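Local coordinates for protein response regulator aspartate phosphatase H (Bacillus subtilis, PDB 3Q15) that dephosphorylates the sporulation phosphotransferase Spo0F and also acts on the competence regulator ComA, helping to separate competence and sporulation in time, at residues Val159-Ile164 / Gly190-Phe195; Ser184-Ala189 / Pro203-Ala208. All blocks are in the same frame, centred on the assembly; numbering follows the deposited sequence.

Contact 1. Residues Val159-Ile164 / Gly190-Phe195; sequences VSMYHI and GNYDDF
Met161 and Asn191 lie alongside each other, pointing opposite ways, where two nearly antiparallel helices of the tetratricopeptide-repeat (TPR) superhelix meet, between the segments predicted as its second and third repeats. The axes approach to 10.3 Å within these segments, a gap spanned by Met161 and Asn191. In Met161, CG lies anti to the backbone N (chi1 -168°), and bends at the next two torsions carry the methyl group across to the helix of Asn191. There CE sits 3.5 Å from Asn191 CB and lies over one face of the Tyr192 ring, the Met161 and Tyr192 side chains crossing at about a right angle. The contact is a CH-pi interaction as well as a Met-aromatic one, with SD above the same ring but farther away. Asn191 reaches back with its amide: ND2 donates to Ser160 OG over 3.1 Å, the N-H...O angle being 145° and the hydroxyl tilted somewhat from the amide plane. Ser160 OG is also hydrogen-bonded to the carbonyl oxygen of Ala148 in helix 137-153, so this buried hydroxyl ties together three helices. Tyr192 OH bonds to the C-terminal carboxylate of Tyr378 of the second subunit, which anchors the far end of the ring that Met161 covers. The methyl is almost centred there, CE standing 3.9 Å from the Tyr192 ring centroid and 9° off its normal.

Contact 2. Residues Ser184-Ala189 / Pro203-Ala208; sequences SLFVIA and PHLEAA
His204 meets Leu185 and Ile188 where helix 178-194 packs against helix 198-214, the antiparallel helix pair of the predicted third TPR repeat, whose axes pass 8.5 Å apart at 163°. Ile188 CG2 stands over the centre of the imidazole, 3.7 Å from its centroid and 11° off the normal, in a CH-pi contact. Leu185 approaches the same ring from its edge, CD2 lying 4.0 Å from His204 ND1. With CG anti to the carbonyl carbon (chi1 -58°), the ring is laid across the Ile188 branch at roughly a right angle, while NE2 is hydrogen-bonded to the terminal carboxylate of Tyr378 of the second subunit. An alanine here would remove the surface on which Ile188 CG2 rests and would probably leave that carboxylate without one of its partners. Next comes Leu205, whose CD2 presses against Ala189 CB at 3.4 Å, a close methyl-methyl approach, and also meets Phe186 CD1. Ala207 gives a lighter contact to Leu185 CD1 at the margin. Ala208 lets the helices come close: its small CB is 3.7 Å from Leu185 CD1 and 3.6 Å from Phe186 CE1. The Phe186 ring continues beyond it to Ile223, Ser224 and Asn227 of helix 218-235. Between the two segments the contact is thus apolar packing that depends on close-fitting shapes, while NE2 of His204 is bonded across the subunit interface.

Both contacts draw on helix 178-194, which packs against helix 157-172 through contact 1 and against helix 198-214 through contact 2, so successive helices of the TPR array are joined in series. Their centres lie about 11 Å apart, and they touch directly: Ile164 CG2 is 3.7 Å from Ile188 CG1, and Ile164 CG1 is 3.6 Å from Val187 CG1. Ile188 thus has neighbours in both helices flanking its own. The aromatic side chains also meet, Tyr192 CE2 lying 3.8 Å from His204 NE2, and both residues bond to the C-terminal carboxylate of Tyr378 of the second subunit, making this junction part of the subunit interface.

Contact 1. Residues Val159-Ile164 / Gly190-Phe195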
loop_
_atom_site.group_PDB
_atom_site.type_symbol
_atom_site.label_atom_id
_atom_site.label_comp_id
_atom_site.label_asym_id
_atom_site.label_seq_id
_atom_site.Cartn_x
_atom_site.Cartn_y
_atom_site.Cartn_z
ATOM N N VAL A 159 -2.274 3.410 -2.833
ATOM C CA VAL A 159 -2.986 2.535 -1.915
ATOM C C VAL A 159 -4.119 3.303 -1.255
ATOM O O VAL A 159 -5.193 2.760 -1.019
ATOM C CB VAL A 159 -2.044 1.971 -0.833
ATOM C CG1 VAL A 159 -2.817 1.092 0.141
ATOM C CG2 VAL A 159 -0.916 1.189 -1.485
ATOM N N SER A 160 -3.872 4.575 -0.967
ATOM C CA SER A 160 -4.900 5.432 -0.399
ATOM C C SER A 160 -6.087 5.522 -1.347
ATOM O O SER A 160 -7.240 5.415 -0.929
ATOM C CB SER A 160 -4.339 6.828 -0.139
ATOM O OG SER A 160 -5.326 7.680 0.416
ATOM N N MET A 161 -5.793 5.728 -2.628
ATOM C CA MET A 161 -6.829 5.852 -3.642
ATOM C C MET A 161 -7.632 4.560 -3.743
ATOM O O MET A 161 -8.860 4.582 -3.817
ATOM C CB MET A 161 -6.223 6.206 -5.002
ATOM C CG MET A 161 -7.262 6.638 -6.026
ATOM S SD MET A 161 -7.941 8.267 -5.656
ATOM C CE MET A 161 -6.704 9.334 -6.386
ATOM N N TYR A 162 -6.930 3.432 -3.739
ATOM C CA TYR A 162 -7.585 2.133 -3.764
ATOM C C TYR A 162 -8.635 2.052 -2.668
ATOM O O TYR A 162 -9.800 1.769 -2.933
ATOM C CB TYR A 162 -6.562 1.014 -3.591
ATOM C CG TYR A 162 -7.173 -0.329 -3.267
ATOM C CD1 TYR A 162 -7.669 -1.151 -4.269
ATOM C CD2 TYR A 162 -7.249 -0.776 -1.956
ATOM C CE1 TYR A 162 -8.228 -2.383 -3.973
ATOM C CE2 TYR A 162 -7.802 -2.001 -1.652
ATOM C CZ TYR A 162 -8.290 -2.801 -2.665
ATOM O OH TYR A 162 -8.845 -4.026 -2.367
ATOM N N HIS A 163 -8.219 2.323 -1.435
ATOM C CA HIS A 163 -9.126 2.230 -0.296
ATOM C C HIS A 163 -10.246 3.263 -0.313
ATOM O O HIS A 163 -11.394 2.934 -0.032
ATOM C CB HIS A 163 -8.353 2.304 1.020
ATOM C CG HIS A 163 -7.672 1.023 1.379
ATOM N ND1 HIS A 163 -8.354 -0.070 1.870
ATOM C CD2 HIS A 163 -6.371 0.651 1.300
ATOM C CE1 HIS A 163 -7.503 -1.058 2.083
ATOM N NE2 HIS A 163 -6.293 -0.644 1.747
ATOM N N ILE A 164 -9.917 4.510 -0.635
ATOM C CA ILE A 164 -10.923 5.564 -0.597
ATOM C C ILE A 164 -12.001 5.351 -1.660
ATOM O O ILE A 164 -13.149 5.764 -1.484
ATOM C CB ILE A 164 -10.300 6.969 -0.756
ATOM C CG1 ILE A 164 -11.273 8.036 -0.257
ATOM C CG2 ILE A 164 -9.897 7.230 -2.208
ATOM C CD1 ILE A 164 -11.705 7.842 1.175
ATOM N N GLY A 190 -7.240 15.302 -2.858
ATOM C CA GLY A 190 -5.965 15.427 -2.175
ATOM C C GLY A 190 -4.945 14.450 -2.723
ATOM O O GLY A 190 -3.772 14.791 -2.893
ATOM N N ASN A 191 -5.397 13.233 -3.012
ATOM C CA ASN A 191 -4.524 12.204 -3.566
ATOM C C ASN A 191 -3.994 12.582 -4.944
ATOM O O ASN A 191 -2.801 12.443 -5.226
ATOM C CB ASN A 191 -5.240 10.849 -3.614
ATOM C CG ASN A 191 -5.376 10.216 -2.241
ATOM O OD1 ASN A 191 -4.713 10.629 -1.288
ATOM N ND2 ASN A 191 -6.233 9.205 -2.133
ATOM N N TYR A 192 -4.887 13.060 -5.801
ATOM C CA TYR A 192 -4.481 13.548 -7.111
ATOM C C TYR A 192 -3.463 14.670 -6.989
ATOM O O TYR A 192 -2.510 14.731 -7.761
ATOM C CB TYR A 192 -5.690 14.014 -7.920
ATOM C CG TYR A 192 -6.408 12.888 -8.620
ATOM C CD1 TYR A 192 -5.738 12.078 -9.527
ATOM C CD2 TYR A 192 -7.755 12.642 -8.390
ATOM C CE1 TYR A 192 -6.383 11.053 -10.180
ATOM C CE2 TYR A 192 -8.412 11.614 -9.039
ATOM C CZ TYR A 192 -7.720 10.823 -9.934
ATOM O OH TYR A 192 -8.355 9.793 -10.588
ATOM N N ASP A 193 -3.674 15.551 -6.014
ATOM C CA ASP A 193 -2.752 16.650 -5.758
ATOM C C ASP A 193 -1.328 16.142 -5.519
ATOM O O ASP A 193 -0.366 16.769 -5.959
ATOM C CB ASP A 193 -3.225 17.493 -4.570
ATOM C CG ASP A 193 -4.452 18.329 -4.893
ATOM O OD1 ASP A 193 -4.809 18.449 -6.085
ATOM O OD2 ASP A 193 -5.053 18.883 -3.950
ATOM N N ASP A 194 -1.203 15.000 -4.842
ATOM C CA ASP A 194 0.107 14.407 -4.569
ATOM C C ASP A 194 0.890 14.127 -5.848
ATOM O O ASP A 194 2.119 14.124 -5.843
ATOM C CB ASP A 194 -0.027 13.117 -3.754
ATOM C CG ASP A 194 -0.187 13.373 -2.268
ATOM O OD1 ASP A 194 0.013 14.524 -1.830
ATOM O OD2 ASP A 194 -0.501 12.411 -1.535
ATOM N N PHE A 195 0.175 13.892 -6.942
ATOM C CA PHE A 195 0.823 13.636 -8.223
ATOM C C PHE A 195 0.792 14.876 -9.107
ATOM O O PHE A 195 1.083 14.805 -10.303
ATOM C CB PHE A 195 0.154 12.462 -8.940
ATOM C CG PHE A 195 0.202 11.176 -8.168
ATOM C CD1 PHE A 195 1.372 10.437 -8.105
ATOM C CD2 PHE A 195 -0.920 10.707 -7.506
ATOM C CE1 PHE A 195 1.425 9.249 -7.392
ATOM C CE2 PHE A 195 -0.871 9.525 -6.795
ATOM C CZ PHE A 195 0.303 8.795 -6.736
#

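Contact 2. Residues Ser184-Ala189 / Pro203-Ala208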
loop_
_atom_site.group_PDB
_atom_site.type_symbol
_atom_site.label_atom_id
_atom_site.label_comp_id
_atom_site.label_asym_id
_atom_site.label_seq_id
_atom_site.Cartn_x
_atom_site.Cartn_y
_atom_site.Cartn_z
ATOM N N SER A 184 -14.857 12.066 1.345
ATOM C CA SER A 184 -14.230 11.096 0.449
ATOM C C SER A 184 -13.773 11.765 -0.840
ATOM O O SER A 184 -12.728 11.419 -1.394
ATOM C CB SER A 184 -15.177 9.936 0.147
ATOM O OG SER A 184 -15.417 9.164 1.311
ATOM N N LEU A 185 -14.557 12.727 -1.309
ATOM C CA LEU A 185 -14.194 13.490 -2.493
ATOM C C LEU A 185 -12.955 14.336 -2.227
ATOM O O LEU A 185 -12.066 14.431 -3.075
ATOM C CB LEU A 185 -15.366 14.368 -2.948
ATOM C CG LEU A 185 -16.595 13.593 -3.437
ATOM C CD1 LEU A 185 -17.807 14.505 -3.603
ATOM C CD2 LEU A 185 -16.288 12.865 -4.739
ATOM N N PHE A 186 -12.898 14.951 -1.047
ATOM C CA PHE A 186 -11.715 15.714 -0.647
ATOM C C PHE A 186 -10.469 14.833 -0.628
ATOM O O PHE A 186 -9.399 15.243 -1.078
ATOM C CB PHE A 186 -11.914 16.373 0.724
ATOM C CG PHE A 186 -12.887 17.517 0.711
ATOM C CD1 PHE A 186 -13.334 18.052 -0.488
ATOM C CD2 PHE A 186 -13.354 18.061 1.896
ATOM C CE1 PHE A 186 -14.233 19.105 -0.506
ATOM C CE2 PHE A 186 -14.251 19.115 1.884
ATOM C CZ PHE A 186 -14.691 19.638 0.679
ATOM N N VAL A 187 -10.613 13.619 -0.104
ATOM C CA VAL A 187 -9.493 12.688 -0.044
ATOM C C VAL A 187 -9.018 12.315 -1.445
ATOM O O VAL A 187 -7.819 12.291 -1.717
ATOM C CB VAL A 187 -9.846 11.423 0.749
ATOM C CG1 VAL A 187 -8.728 10.395 0.631
ATOM C CG2 VAL A 187 -10.097 11.777 2.208
ATOM N N ILE A 188 -9.963 12.043 -2.338
ATOM C CA ILE A 188 -9.627 11.713 -3.717
ATOM C C ILE A 188 -8.887 12.866 -4.395
ATOM O O ILE A 188 -7.871 12.660 -5.061
ATOM C CB ILE A 188 -10.884 11.353 -4.523
ATOM C CG1 ILE A 188 -11.558 10.119 -3.923
ATOM C CG2 ILE A 188 -10.536 11.110 -5.981
ATOM C CD1 ILE A 188 -12.905 9.786 -4.561
ATOM N N ALA A 189 -9.401 14.080 -4.225
ATOM C CA ALA A 189 -8.745 15.265 -4.764
ATOM C C ALA A 189 -7.344 15.420 -4.180
ATOM O O ALA A 189 -6.381 15.642 -4.912
ATOM C CB ALA A 189 -9.573 16.503 -4.477
ATOM N N PRO A 203 -12.691 17.977 -10.740
ATOM C CA PRO A 203 -14.051 17.445 -10.879
ATOM C C PRO A 203 -14.613 16.961 -9.545
ATOM O O PRO A 203 -15.783 17.198 -9.255
ATOM C CB PRO A 203 -13.875 16.268 -11.845
ATOM C CG PRO A 203 -12.658 16.606 -12.629
ATOM C CD PRO A 203 -11.748 17.320 -11.664
ATOM N N HIS A 204 -13.786 16.308 -8.737
ATOM C CA HIS A 204 -14.244 15.798 -7.448
ATOM C C HIS A 204 -14.552 16.933 -6.479
ATOM O O HIS A 204 -15.511 16.863 -5.710
ATOM C CB HIS A 204 -13.220 14.824 -6.859
ATOM C CG HIS A 204 -12.927 13.660 -7.753
ATOM N ND1 HIS A 204 -13.803 12.606 -7.913
ATOM C CD2 HIS A 204 -11.872 13.398 -8.558
ATOM C CE1 HIS A 204 -13.293 11.740 -8.769
ATOM N NE2 HIS A 204 -12.121 12.195 -9.175
ATOM N N LEU A 205 -13.745 17.986 -6.526
ATOM C CA LEU A 205 -13.994 19.150 -5.685
ATOM C C LEU A 205 -15.302 19.832 -6.078
ATOM O O LEU A 205 -16.023 20.346 -5.222
ATOM C CB LEU A 205 -12.825 20.135 -5.759
ATOM C CG LEU A 205 -11.489 19.625 -5.206
ATOM C CD1 LEU A 205 -10.419 20.700 -5.299
ATOM C CD2 LEU A 205 -11.639 19.149 -3.769
ATOM N N GLU A 206 -15.616 19.826 -7.369
ATOM C CA GLU A 206 -16.855 20.440 -7.836
ATOM C C GLU A 206 -18.069 19.627 -7.394
ATOM O O GLU A 206 -19.081 20.192 -6.980
ATOM C CB GLU A 206 -16.840 20.622 -9.356
ATOM C CG GLU A 206 -15.835 21.659 -9.844
ATOM C CD GLU A 206 -15.786 21.774 -11.358
ATOM O OE1 GLU A 206 -15.319 22.818 -11.861
ATOM O OE2 GLU A 206 -16.209 20.821 -12.046
ATOM N N ALA A 207 -17.969 18.305 -7.480
ATOM C CA ALA A 207 -19.056 17.442 -7.025
ATOM C C ALA A 207 -19.269 17.628 -5.530
ATOM O O ALA A 207 -20.399 17.650 -5.050
ATOM C CB ALA A 207 -18.751 15.986 -7.340
ATOM N N ALA A 208 -18.171 17.769 -4.794
ATOM C CA ALA A 208 -18.251 18.016 -3.361
ATOM C C ALA A 208 -18.968 19.332 -3.084
ATOM O O ALA A 208 -19.825 19.406 -2.205
ATOM C CB ALA A 208 -16.862 18.018 -2.733
#